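Local coordinates for protein probable sugar kinase (Clostridium perfringens, PDB 3KZH) that probably phosphorylates a carbohydrate substrate as a kinase of the pfkB (ribokinase-like) family, and binds beta-D-glucopyranose in the crystal, at residues 53-58 and 263-268; 85-90 and 128-133; 152-157 and 181-186; 280-285 and 304-309. One frame throughout, in Å; residues are numbered along the deposited sequence.

Interaction 1: residues 53-58 and 263-268; sequences ARVGVN and LGYGYM
Val55 and Val57, both buried, pack against Tyr265 and make the tight part of this contact, between the turn that ends helix 44-54 and helix 255-268 of the ribokinase-like fold. The CG2 methyl of Val57 lies 3.9 Å from Tyr265 CA and near the plane of the phenol ring, at its edge, so it meets the root of the tyrosine and not its face. Val55 works farther out on the same ring: its CG2 touches Tyr265 CD1 at 3.8 Å, and Val55 O, oblique to the ring, comes closest of all, 3.4 Å from Tyr265 CE1. Val55 also packs on Val303, and the Tyr265 ring stacks with Phe279. The looser side holds exposed Gly56, the outer end of partly exposed Tyr265, and selenomethionine Met268, whose CG is met by Val57 CG1 at 4.0 Å; that methyl is anti to the backbone N (chi1 -173°). Gly56, at positive phi (95°), is the C-prime residue of a Schellman motif, its N bonded to Ala53 O at 3.2 Å, and this reversal sets Val55 and Val57 on the same neighbour. Apart from the carbonyl O of Val55 against the ring, the contact is made by methyls, ring and methylene, with Tyr265 OH taking no part in it.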
loop_
_atom_site.group_PDB
_atom_site.type_symbol
_atom_site.label_atom_id
_atom_site.label_comp_id
_atom_site.label_asym_id
_atom_site.label_seq_id
_atom_site.Cartn_x
_atom_site.Cartn_y
_atom_site.Cartn_z
ATOM N N ALA A 53 -13.422 -3.416 17.440
ATOM C CA ALA A 53 -14.305 -3.901 16.380
ATOM C C ALA A 53 -14.193 -5.426 16.266
ATOM O O ALA A 53 -15.193 -6.113 16.013
ATOM C CB ALA A 53 -13.938 -3.238 15.067
ATOM N N ARG A 54 -12.988 -5.942 16.535
ATOM C CA ARG A 54 -12.708 -7.380 16.499
ATOM C C ARG A 54 -13.468 -8.172 17.560
ATOM O O ARG A 54 -13.825 -9.316 17.327
ATOM C CB ARG A 54 -11.201 -7.651 16.629
ATOM C CG ARG A 54 -10.471 -7.636 15.289
ATOM C CD ARG A 54 -8.967 -7.807 15.438
ATOM N NE ARG A 54 -8.313 -7.994 14.143
ATOM C CZ ARG A 54 -8.118 -9.177 13.555
ATOM N NH1 ARG A 54 -8.517 -10.294 14.141
ATOM N NH2 ARG A 54 -7.560 -9.240 12.360
ATOM N N VAL A 55 -13.733 -7.549 18.709
ATOM C CA VAL A 55 -14.460 -8.207 19.788
ATOM C C VAL A 55 -15.947 -7.853 19.815
ATOM O O VAL A 55 -16.664 -8.196 20.757
ATOM C CB VAL A 55 -13.785 -8.010 21.169
ATOM C CG1 VAL A 55 -12.401 -8.640 21.171
ATOM C CG2 VAL A 55 -13.713 -6.542 21.543
ATOM N N GLY A 56 -16.390 -7.150 18.771
ATOM C CA GLY A 56 -17.788 -6.787 18.628
ATOM C C GLY A 56 -18.294 -5.439 19.091
ATOM O O GLY A 56 -19.502 -5.224 19.066
ATOM N N VAL A 57 -17.411 -4.532 19.503
ATOM C CA VAL A 57 -17.843 -3.200 19.941
ATOM C C VAL A 57 -18.176 -2.378 18.703
ATOM O O VAL A 57 -17.464 -2.443 17.704
ATOM C CB VAL A 57 -16.739 -2.427 20.752
ATOM C CG1 VAL A 57 -17.282 -1.129 21.345
ATOM C CG2 VAL A 57 -16.154 -3.295 21.833
ATOM N N ASN A 58 -19.294 -1.657 18.771
ATOM C CA ASN A 58 -19.758 -0.764 17.706
ATOM C C ASN A 58 -18.815 0.414 17.910
ATOM O O ASN A 58 -18.890 1.133 18.912
ATOM C CB ASN A 58 -21.229 -0.394 17.942
ATOM C CG ASN A 58 -21.816 0.469 16.837
ATOM O OD1 ASN A 58 -21.373 0.435 15.687
ATOM N ND2 ASN A 58 -22.837 1.247 17.187
ATOM N N LEU A 263 -11.333 -2.497 27.912
ATOM C CA LEU A 263 -12.019 -1.599 28.856
ATOM C C LEU A 263 -13.262 -1.087 28.149
ATOM O O LEU A 263 -14.331 -0.982 28.745
ATOM C CB LEU A 263 -11.151 -0.388 29.227
ATOM C CG LEU A 263 -9.861 -0.585 30.021
ATOM C CD1 LEU A 263 -9.173 0.757 30.198
ATOM C CD2 LEU A 263 -10.157 -1.246 31.361
ATOM N N GLY A 264 -13.091 -0.809 26.852
ATOM C CA GLY A 264 -14.167 -0.359 25.996
ATOM C C GLY A 264 -15.263 -1.397 25.921
ATOM O O GLY A 264 -16.414 -1.081 26.185
ATOM N N TYR A 265 -14.879 -2.658 25.728
ATOM C CA TYR A 265 -15.833 -3.774 25.688
ATOM C C TYR A 265 -16.588 -3.902 27.024
ATOM O O TYR A 265 -17.825 -4.010 27.038
ATOM C CB TYR A 265 -15.096 -5.086 25.353
ATOM C CG TYR A 265 -15.977 -6.324 25.292
ATOM C CD1 TYR A 265 -16.593 -6.714 24.087
ATOM C CD2 TYR A 265 -16.247 -7.084 26.462
ATOM C CE1 TYR A 265 -17.471 -7.830 24.042
ATOM C CE2 TYR A 265 -17.124 -8.201 26.431
ATOM C CZ TYR A 265 -17.731 -8.566 25.221
ATOM O OH TYR A 265 -18.596 -9.638 25.204
ATOM N N GLY A 266 -15.823 -3.888 28.123
ATOM C CA GLY A 266 -16.366 -4.014 29.468
ATOM C C GLY A 266 -17.391 -2.964 29.851
ATOM O O GLY A 266 -18.437 -3.288 30.411
ATOM N N TYR A 267 -17.090 -1.713 29.498
ATOM C CA TYR A 267 -17.956 -0.563 29.750
ATOM C C TYR A 267 -19.272 -0.644 28.975
ATOM O O TYR A 267 -20.340 -0.423 29.537
ATOM C CB TYR A 267 -17.233 0.731 29.347
ATOM C CG TYR A 267 -16.103 1.188 30.251
ATOM C CD1 TYR A 267 -15.871 0.572 31.499
ATOM C CD2 TYR A 267 -15.262 2.259 29.871
ATOM C CE1 TYR A 267 -14.843 1.000 32.347
ATOM C CE2 TYR A 267 -14.213 2.710 30.729
ATOM C CZ TYR A 267 -14.019 2.066 31.963
ATOM O OH TYR A 267 -13.024 2.452 32.822
HETATM N N MSE A 268 -19.175 -1.033 27.705
HETATM C CA MSE A 268 -20.318 -1.150 26.802
HETATM C C MSE A 268 -21.272 -2.284 27.208
HETATM O O MSE A 268 -22.492 -2.164 27.066
HETATM C CB MSE A 268 -19.827 -1.297 25.345
HETATM C CG MSE A 268 -18.972 -0.124 24.824
HETATM SE SE MSE A 268 -20.055 1.445 24.613
HETATM C CE MSE A 268 -18.915 2.875 24.884
#

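Interaction 2: residues 85-90 and 128-133; sequences MDDSMV and DSKREI
Asp87, third residue of the type I beta turn from Met85 to Ser88, meets both Lys130 and Ile133. Met85, a selenomethionine, opens the turn, and its carbonyl O accepts two bonds from the same face of its plane: Ser88 N at 3.1 Å and Ser88 OG at 2.8 Å, the hydroxyl tilted 27° from that plane. Next in line after Asp86, Asp87 points its side chain across to 128-133. With CG anti to its own carbonyl carbon (chi1 -56°), the carboxylate is brought against the isoleucine, where OD2 lies 3.6 Å from Ile133 CD1; OD2 is also hydrogen-bonded to Asn60 of strand 59-62. Lys130, at the junction between helices 124-129 and 131-135, bends at chi2 (-62°), which brings its CE 3.6 Å from Asp87 O. Beyond, Ser88 turns away and Met89 enters strand 89-90, pairing by backbone bonds with Ser63 and Leu65. Asp87 OD1 and Lys130 NZ remain 5.4 Å apart, too far for a salt bridge, so any attraction between the charges is probably diffuse, and the surface contact rests on aliphatic carbons of Lys130 and Ile133 against the carbonyl O and carboxylate of Asp87, with OD2 anchored by Asn60.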
loop_
_atom_site.group_PDB
_atom_site.type_symbol
_atom_site.label_atom_id
_atom_site.label_comp_id
_atom_site.label_asym_id
_atom_site.label_seq_id
_atom_site.Cartn_x
_atom_site.Cartn_y
_atom_site.Cartn_z
HETATM N N MSE A 85 -15.064 4.457 10.008
HETATM C CA MSE A 85 -14.253 5.652 9.824
HETATM C C MSE A 85 -14.921 6.766 9.026
HETATM O O MSE A 85 -14.247 7.713 8.613
HETATM C CB MSE A 85 -12.922 5.264 9.162
HETATM C CG MSE A 85 -12.032 4.365 9.981
HETATM SE SE MSE A 85 -10.386 4.072 9.030
HETATM C CE MSE A 85 -9.563 5.766 9.406
ATOM N N ASP A 86 -16.240 6.669 8.862
ATOM C CA ASP A 86 -17.070 7.616 8.098
ATOM C C ASP A 86 -16.880 9.093 8.429
ATOM O O ASP A 86 -16.789 9.930 7.531
ATOM C CB ASP A 86 -18.554 7.261 8.277
ATOM C CG ASP A 86 -18.885 5.842 7.831
ATOM O OD1 ASP A 86 -18.316 4.865 8.381
ATOM O OD2 ASP A 86 -19.734 5.706 6.929
ATOM N N ASP A 87 -16.730 9.385 9.715
ATOM C CA ASP A 87 -16.571 10.751 10.193
ATOM C C ASP A 87 -15.146 11.292 10.261
ATOM O O ASP A 87 -14.918 12.350 10.853
ATOM C CB ASP A 87 -17.274 10.904 11.551
ATOM C CG ASP A 87 -18.737 10.516 11.493
ATOM O OD1 ASP A 87 -19.497 11.190 10.775
ATOM O OD2 ASP A 87 -19.124 9.524 12.147
ATOM N N SER A 88 -14.206 10.609 9.605
ATOM C CA SER A 88 -12.794 11.012 9.600
ATOM C C SER A 88 -12.487 12.210 8.703
ATOM O O SER A 88 -13.287 12.580 7.830
ATOM C CB SER A 88 -11.889 9.851 9.165
ATOM O OG SER A 88 -12.010 8.733 10.017
HETATM N N MSE A 89 -11.317 12.806 8.928
HETATM C CA MSE A 89 -10.855 13.934 8.121
HETATM C C MSE A 89 -10.052 13.443 6.930
HETATM O O MSE A 89 -9.092 12.693 7.093
HETATM C CB MSE A 89 -10.010 14.924 8.945
HETATM C CG MSE A 89 -9.440 16.115 8.122
HETATM SE SE MSE A 89 -8.429 17.347 9.170
HETATM C CE MSE A 89 -6.713 16.568 8.969
ATOM N N VAL A 90 -10.488 13.833 5.738
ATOM C CA VAL A 90 -9.799 13.479 4.507
ATOM C C VAL A 90 -9.192 14.758 3.909
ATOM O O VAL A 90 -9.891 15.753 3.717
ATOM C CB VAL A 90 -10.743 12.726 3.489
ATOM C CG1 VAL A 90 -11.296 11.451 4.121
ATOM C CG2 VAL A 90 -11.908 13.612 3.011
ATOM N N ASP A 128 -15.923 20.953 15.569
ATOM C CA ASP A 128 -17.240 21.597 15.641
ATOM C C ASP A 128 -18.262 21.011 14.673
ATOM O O ASP A 128 -19.433 20.882 15.027
ATOM C CB ASP A 128 -17.128 23.106 15.389
ATOM C CG ASP A 128 -16.385 23.843 16.493
ATOM O OD1 ASP A 128 -16.411 23.389 17.659
ATOM O OD2 ASP A 128 -15.766 24.885 16.183
ATOM N N SER A 129 -17.811 20.614 13.479
ATOM C CA SER A 129 -18.700 20.041 12.466
ATOM C C SER A 129 -19.165 18.647 12.848
ATOM O O SER A 129 -20.258 18.222 12.472
ATOM C CB SER A 129 -18.035 20.035 11.070
ATOM O OG SER A 129 -17.025 19.041 10.920
ATOM N N LYS A 130 -18.340 17.969 13.642
ATOM C CA LYS A 130 -18.613 16.608 14.102
ATOM C C LYS A 130 -18.927 16.540 15.596
ATOM O O LYS A 130 -18.850 15.464 16.189
ATOM C CB LYS A 130 -17.414 15.695 13.793
ATOM C CG LYS A 130 -17.007 15.581 12.326
ATOM C CD LYS A 130 -18.102 14.980 11.464
ATOM C CE LYS A 130 -17.590 14.617 10.091
ATOM N NZ LYS A 130 -16.902 15.740 9.412
ATOM N N ARG A 131 -19.329 17.669 16.187
ATOM C CA ARG A 131 -19.651 17.756 17.626
ATOM C C ARG A 131 -20.686 16.738 18.122
ATOM O O ARG A 131 -20.591 16.234 19.235
ATOM C CB ARG A 131 -20.107 19.177 17.988
ATOM C CG ARG A 131 -21.338 19.668 17.224
ATOM C CD ARG A 131 -21.867 20.960 17.780
ATOM N NE ARG A 131 -22.473 20.766 19.092
ATOM C CZ ARG A 131 -23.369 21.584 19.638
ATOM N NH1 ARG A 131 -23.783 22.672 18.990
ATOM N NH2 ARG A 131 -23.862 21.306 20.838
ATOM N N GLU A 132 -21.618 16.389 17.242
ATOM C CA GLU A 132 -22.688 15.441 17.535
ATOM C C GLU A 132 -22.169 14.005 17.685
ATOM O O GLU A 132 -22.782 13.189 18.376
ATOM C CB GLU A 132 -23.731 15.519 16.428
ATOM C CG GLU A 132 -25.131 15.197 16.856
ATOM C CD GLU A 132 -26.112 15.391 15.728
ATOM O OE1 GLU A 132 -26.545 16.544 15.512
ATOM O OE2 GLU A 132 -26.427 14.389 15.051
ATOM N N ILE A 133 -21.032 13.710 17.053
ATOM C CA ILE A 133 -20.426 12.383 17.153
ATOM C C ILE A 133 -19.801 12.230 18.546
ATOM O O ILE A 133 -19.941 11.183 19.175
ATOM C CB ILE A 133 -19.377 12.124 16.030
ATOM C CG1 ILE A 133 -19.973 12.402 14.638
ATOM C CG2 ILE A 133 -18.826 10.679 16.117
ATOM C CD1 ILE A 133 -21.196 11.535 14.240
#

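Interaction 3: residues 152-157 and 181-186; sequences YLLKNF and KDFHTI
Strands 139-143 and 162-166, parallel neighbours in the central sheet of the ribokinase-like alpha/beta fold, are joined through helix 147-157 in a beta-alpha-beta crossover, and this contact packs that helix on the residues leading into strand 185-186, the next parallel neighbour of 162-166. Leu154 is the residue of the helix that reaches over, and it touches Asp182 and Phe183 together. Its CD2 methyl stands over the centre of the Phe183 ring, 4.1 Å from the centroid and 12° off the normal, which meets the geometry of a CH-pi contact. Phe183 leaves its backbone beside the contact, and its chi1 of -77°, with CG anti to the carbonyl carbon, carries the far end of the ring nearer the helix. The ring also touches Phe163 and Leu165 of strand 162-166, and Leu154 touches Phe163 and Leu179, which places the buried pair in an apolar layer between helix and sheet.

Asp182, itself partly exposed, contributes carbon only: CB rests 3.9 Å from Leu154 CD2. Its carboxylate is directed elsewhere, with OD2 in a long salt bridge of 3.6 Å to Lys181 NZ within its own segment. Both leucine methyls are thus engaged, for Leu154 CD1 lies on the same side of the ring plane as CD2 but displaced outward past the rim, 4.1 Å from Phe183 CE2.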
loop_
_atom_site.group_PDB
_atom_site.type_symbol
_atom_site.label_atom_id
_atom_site.label_comp_id
_atom_site.label_asym_id
_atom_site.label_seq_id
_atom_site.Cartn_x
_atom_site.Cartn_y
_atom_site.Cartn_z
ATOM N N TYR A 152 -9.232 21.269 24.131
ATOM C CA TYR A 152 -10.423 21.745 23.432
ATOM C C TYR A 152 -11.539 20.700 23.551
ATOM O O TYR A 152 -12.680 21.055 23.832
ATOM C CB TYR A 152 -10.117 22.049 21.955
ATOM C CG TYR A 152 -11.271 22.707 21.220
ATOM C CD1 TYR A 152 -11.527 24.089 21.356
ATOM C CD2 TYR A 152 -12.142 21.944 20.409
ATOM C CE1 TYR A 152 -12.629 24.696 20.699
ATOM C CE2 TYR A 152 -13.243 22.537 19.754
ATOM C CZ TYR A 152 -13.476 23.910 19.901
ATOM O OH TYR A 152 -14.526 24.483 19.226
ATOM N N LEU A 153 -11.189 19.421 23.393
ATOM C CA LEU A 153 -12.166 18.334 23.490
ATOM C C LEU A 153 -12.722 18.159 24.896
ATOM O O LEU A 153 -13.930 17.981 25.057
ATOM C CB LEU A 153 -11.583 17.008 22.978
ATOM C CG LEU A 153 -11.247 16.946 21.492
ATOM C CD1 LEU A 153 -10.525 15.676 21.179
ATOM C CD2 LEU A 153 -12.480 17.071 20.657
ATOM N N LEU A 154 -11.845 18.275 25.898
ATOM C CA LEU A 154 -12.215 18.152 27.309
ATOM C C LEU A 154 -13.127 19.296 27.741
ATOM O O LEU A 154 -14.222 19.056 28.231
ATOM C CB LEU A 154 -10.963 18.100 28.200
ATOM C CG LEU A 154 -10.011 16.901 28.102
ATOM C CD1 LEU A 154 -8.812 17.158 28.969
ATOM C CD2 LEU A 154 -10.682 15.587 28.498
ATOM N N LYS A 155 -12.708 20.529 27.453
ATOM C CA LYS A 155 -13.451 21.757 27.782
ATOM C C LYS A 155 -14.862 21.736 27.178
ATOM O O LYS A 155 -15.850 21.982 27.877
ATOM C CB LYS A 155 -12.657 22.967 27.255
ATOM C CG LYS A 155 -13.240 24.358 27.454
ATOM C CD LYS A 155 -12.273 25.378 26.854
ATOM C CE LYS A 155 -12.791 26.810 26.912
ATOM N NZ LYS A 155 -11.842 27.740 26.220
ATOM N N ASN A 156 -14.934 21.324 25.912
ATOM C CA ASN A 156 -16.186 21.262 25.169
ATOM C C ASN A 156 -17.073 20.031 25.332
ATOM O O ASN A 156 -18.276 20.129 25.082
ATOM C CB ASN A 156 -15.916 21.466 23.678
ATOM C CG ASN A 156 -15.640 22.908 23.324
ATOM O OD1 ASN A 156 -14.495 23.356 23.330
ATOM N ND2 ASN A 156 -16.695 23.642 22.998
ATOM N N PHE A 157 -16.502 18.875 25.700
ATOM C CA PHE A 157 -17.289 17.630 25.795
ATOM C C PHE A 157 -17.226 16.742 27.049
ATOM O O PHE A 157 -17.898 15.703 27.073
ATOM C CB PHE A 157 -17.022 16.721 24.569
ATOM C CG PHE A 157 -17.101 17.419 23.238
ATOM C CD1 PHE A 157 -18.342 17.745 22.664
ATOM C CD2 PHE A 157 -15.925 17.776 22.561
ATOM C CE1 PHE A 157 -18.413 18.430 21.413
ATOM C CE2 PHE A 157 -15.969 18.455 21.322
ATOM C CZ PHE A 157 -17.218 18.787 20.742
ATOM N N LYS A 181 -7.538 15.480 35.072
ATOM C CA LYS A 181 -8.699 15.608 35.958
ATOM C C LYS A 181 -10.069 15.507 35.270
ATOM O O LYS A 181 -11.056 15.134 35.904
ATOM C CB LYS A 181 -8.613 16.914 36.771
ATOM C CG LYS A 181 -8.625 18.215 35.958
ATOM C CD LYS A 181 -8.634 19.432 36.872
ATOM C CE LYS A 181 -8.658 20.737 36.083
ATOM N NZ LYS A 181 -9.921 20.937 35.301
ATOM N N ASP A 182 -10.099 15.785 33.965
ATOM C CA ASP A 182 -11.337 15.750 33.188
ATOM C C ASP A 182 -11.690 14.409 32.554
ATOM O O ASP A 182 -12.773 14.243 31.990
ATOM C CB ASP A 182 -11.341 16.865 32.140
ATOM C CG ASP A 182 -11.400 18.252 32.763
ATOM O OD1 ASP A 182 -12.165 18.439 33.743
ATOM O OD2 ASP A 182 -10.677 19.148 32.261
ATOM N N PHE A 183 -10.783 13.450 32.693
ATOM C CA PHE A 183 -10.972 12.107 32.170
ATOM C C PHE A 183 -11.761 11.233 33.133
ATOM O O PHE A 183 -11.657 11.377 34.357
ATOM C CB PHE A 183 -9.619 11.448 31.882
ATOM C CG PHE A 183 -8.963 11.919 30.622
ATOM C CD1 PHE A 183 -9.287 11.335 29.390
ATOM C CD2 PHE A 183 -8.007 12.941 30.649
ATOM C CE1 PHE A 183 -8.671 11.762 28.180
ATOM C CE2 PHE A 183 -7.380 13.380 29.460
ATOM C CZ PHE A 183 -7.716 12.786 28.222
ATOM N N HIS A 184 -12.587 10.363 32.557
ATOM C CA HIS A 184 -13.401 9.401 33.296
ATOM C C HIS A 184 -12.507 8.191 33.633
ATOM O O HIS A 184 -12.667 7.552 34.667
ATOM C CB HIS A 184 -14.599 8.988 32.418
ATOM C CG HIS A 184 -15.352 7.778 32.896
ATOM N ND1 HIS A 184 -14.820 6.503 32.852
ATOM C CD2 HIS A 184 -16.607 7.644 33.378
ATOM C CE1 HIS A 184 -15.718 5.642 33.286
ATOM N NE2 HIS A 184 -16.812 6.304 33.610
ATOM N N THR A 185 -11.579 7.883 32.738
ATOM C CA THR A 185 -10.683 6.756 32.922
ATOM C C THR A 185 -9.309 7.084 32.408
ATOM O O THR A 185 -9.161 7.731 31.373
ATOM C CB THR A 185 -11.216 5.480 32.168
ATOM O OG1 THR A 185 -12.435 5.042 32.775
ATOM C CG2 THR A 185 -10.209 4.312 32.190
ATOM N N ILE A 186 -8.307 6.721 33.198
ATOM C CA ILE A 186 -6.923 6.868 32.765
ATOM C C ILE A 186 -6.350 5.443 32.829
ATOM O O ILE A 186 -6.779 4.623 33.637
ATOM C CB ILE A 186 -6.087 7.906 33.604
ATOM C CG1 ILE A 186 -6.068 7.570 35.095
ATOM C CG2 ILE A 186 -6.598 9.328 33.350
ATOM C CD1 ILE A 186 -4.893 8.164 35.815
#

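Interaction 4: residues 280-285 and 304-309; sequences AMTMSN and LAKLEK
Thr282 and Lys306 carry most of this helix-helix crossing near the C-terminal end of the ribokinase-like fold, where the short axes of 280-285 and 304-308 pass 9.3 Å apart at 103°. Thr282 has the largest buried area of the contact. Its CG2 methyl, anti to the backbone N, sits where Lys306 and Leu307 join, 3.8 Å from Lys306 CB and equally near Leu307 N. The hydroxyl, turned beside the backbone N (chi1 -65°), bonds back to Lys278 O in its own helix; that bond provides for its polarity while OG1 also packs against Leu307.

Lys306 and Thr282 lie alongside each other, pointing opposite ways, and the aliphatic chain of the lysine does the covering: CD comes within 3.9 Å of Thr282 CG2, and the bend at chi2 (-142°) takes CE to 4.2 Å from Asn285 CB, one turn farther along the first helix. The contact here is therefore with methylene groups and not with the ammonium.

Leu307 completes the group, its side chain nearly perpendicular to that of Thr282; it also touches Trp312 of the edge strand 312-317, as does Thr282. The nearest approach of the leucine is through one methyl, Leu307 CD1 standing 3.7 Å from Thr282 OG1.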
loop_
_atom_site.group_PDB
_atom_site.type_symbol
_atom_site.label_atom_id
_atom_site.label_comp_id
_atom_site.label_asym_id
_atom_site.label_seq_id
_atom_site.Cartn_x
_atom_site.Cartn_y
_atom_site.Cartn_z
ATOM N N ALA A 280 -10.052 -7.591 29.455
ATOM C CA ALA A 280 -9.065 -6.693 28.864
ATOM C C ALA A 280 -7.633 -7.223 28.981
ATOM O O ALA A 280 -6.814 -7.000 28.096
ATOM C CB ALA A 280 -9.176 -5.327 29.501
HETATM N N MSE A 281 -7.348 -7.944 30.066
HETATM C CA MSE A 281 -6.030 -8.518 30.288
HETATM C C MSE A 281 -5.807 -9.717 29.384
HETATM O O MSE A 281 -4.692 -9.916 28.891
HETATM C CB MSE A 281 -5.850 -8.908 31.741
HETATM C CG MSE A 281 -4.472 -8.579 32.280
HETATM SE SE MSE A 281 -4.295 -8.977 34.159
HETATM C CE MSE A 281 -6.004 -8.481 34.734
ATOM N N THR A 282 -6.881 -10.483 29.141
ATOM C CA THR A 282 -6.852 -11.652 28.239
ATOM C C THR A 282 -6.518 -11.176 26.814
ATOM O O THR A 282 -5.737 -11.817 26.118
ATOM C CB THR A 282 -8.206 -12.436 28.255
ATOM O OG1 THR A 282 -8.413 -12.987 29.562
ATOM C CG2 THR A 282 -8.213 -13.568 27.237
HETATM N N MSE A 283 -7.073 -10.016 26.437
HETATM C CA MSE A 283 -6.844 -9.367 25.132
HETATM C C MSE A 283 -5.397 -8.897 25.032
HETATM O O MSE A 283 -4.763 -9.012 23.971
HETATM C CB MSE A 283 -7.769 -8.160 24.943
HETATM C CG MSE A 283 -9.212 -8.516 24.771
HETATM SE SE MSE A 283 -10.308 -7.054 24.111
HETATM C CE MSE A 283 -9.209 -6.628 22.576
ATOM N N SER A 284 -4.884 -8.365 26.144
ATOM C CA SER A 284 -3.507 -7.893 26.213
ATOM C C SER A 284 -2.557 -9.086 26.144
ATOM O O SER A 284 -1.567 -9.023 25.428
ATOM C CB SER A 284 -3.275 -7.085 27.494
ATOM O OG SER A 284 -1.973 -6.530 27.520
ATOM N N ASN A 285 -2.930 -10.193 26.796
ATOM C CA ASN A 285 -2.138 -11.430 26.816
ATOM C C ASN A 285 -2.034 -12.090 25.444
ATOM O O ASN A 285 -0.988 -12.631 25.113
ATOM C CB ASN A 285 -2.700 -12.458 27.819
ATOM C CG ASN A 285 -2.496 -12.063 29.280
ATOM O OD1 ASN A 285 -1.581 -11.301 29.636
ATOM N ND2 ASN A 285 -3.345 -12.613 30.146
ATOM N N LEU A 304 -12.776 -15.080 24.903
ATOM C CA LEU A 304 -13.575 -15.830 25.879
ATOM C C LEU A 304 -13.049 -17.246 26.147
ATOM O O LEU A 304 -13.099 -17.719 27.282
ATOM C CB LEU A 304 -15.041 -15.894 25.452
ATOM C CG LEU A 304 -15.881 -14.609 25.472
ATOM C CD1 LEU A 304 -17.312 -14.947 25.065
ATOM C CD2 LEU A 304 -15.879 -13.965 26.845
ATOM N N ALA A 305 -12.496 -17.886 25.114
ATOM C CA ALA A 305 -11.930 -19.239 25.219
ATOM C C ALA A 305 -10.643 -19.237 26.042
ATOM O O ALA A 305 -10.401 -20.173 26.805
ATOM C CB ALA A 305 -11.663 -19.826 23.829
ATOM N N LYS A 306 -9.839 -18.177 25.897
ATOM C CA LYS A 306 -8.587 -18.039 26.644
ATOM C C LYS A 306 -8.848 -17.572 28.077
ATOM O O LYS A 306 -8.095 -17.922 28.976
ATOM C CB LYS A 306 -7.606 -17.094 25.944
ATOM C CG LYS A 306 -6.139 -17.349 26.320
ATOM C CD LYS A 306 -5.334 -16.069 26.448
ATOM C CE LYS A 306 -3.903 -16.336 26.871
ATOM N NZ LYS A 306 -3.159 -17.119 25.854
ATOM N N LEU A 307 -9.931 -16.817 28.278
ATOM C CA LEU A 307 -10.341 -16.313 29.595
ATOM C C LEU A 307 -10.769 -17.467 30.520
ATOM O O LEU A 307 -10.487 -17.438 31.718
ATOM C CB LEU A 307 -11.494 -15.297 29.434
ATOM C CG LEU A 307 -12.304 -14.780 30.639
ATOM C CD1 LEU A 307 -11.453 -13.877 31.490
ATOM C CD2 LEU A 307 -13.554 -14.052 30.182
ATOM N N GLU A 308 -11.425 -18.478 29.941
ATOM C CA GLU A 308 -11.901 -19.659 30.679
ATOM C C GLU A 308 -10.727 -20.542 31.111
ATOM O O GLU A 308 -10.690 -21.023 32.240
ATOM C CB GLU A 308 -12.876 -20.481 29.816
ATOM C CG GLU A 308 -13.698 -21.531 30.593
ATOM C CD GLU A 308 -14.438 -22.521 29.693
ATOM O OE1 GLU A 308 -15.443 -22.129 29.050
ATOM O OE2 GLU A 308 -14.023 -23.699 29.640
ATOM N N LYS A 309 -9.750 -20.671 30.212
ATOM C CA LYS A 309 -8.535 -21.466 30.389
ATOM C C LYS A 309 -7.428 -20.824 31.231
ATOM O O LYS A 309 -6.390 -21.454 31.465
ATOM C CB LYS A 309 -7.979 -21.839 29.002
ATOM C CG LYS A 309 -8.535 -23.148 28.446
ATOM C CD LYS A 309 -8.852 -23.149 26.940
ATOM C CE LYS A 309 -7.628 -23.212 26.034
ATOM N NZ LYS A 309 -7.092 -21.862 25.695
#

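The four contacts touch in the order 4, 1, 3, 2. Val55 CG1 of interaction 1 packs 3.9 Å from the selenium of Met283 in interaction 4, and Tyr267 OH of interaction 1 lies 2.7 Å from Thr185 OG1 of interaction 3, a probable hydrogen bond from helix 255-268 to strand 185-186. Another probable hydrogen bond, Tyr152 OH to Asp128 OD1 at 2.7 Å, ties interaction 3 to interaction 2. Nearest atoms of interactions 1 and 2 stay about 9 Å apart; centres of 2 and 4 are 33 Å apart. Pocket residue Gly256 lies near the start of helix 255-268, whereas the Phe183 and Asn285 side chains are about 12 and 11 Å from the bound beta-D-glucopyranose.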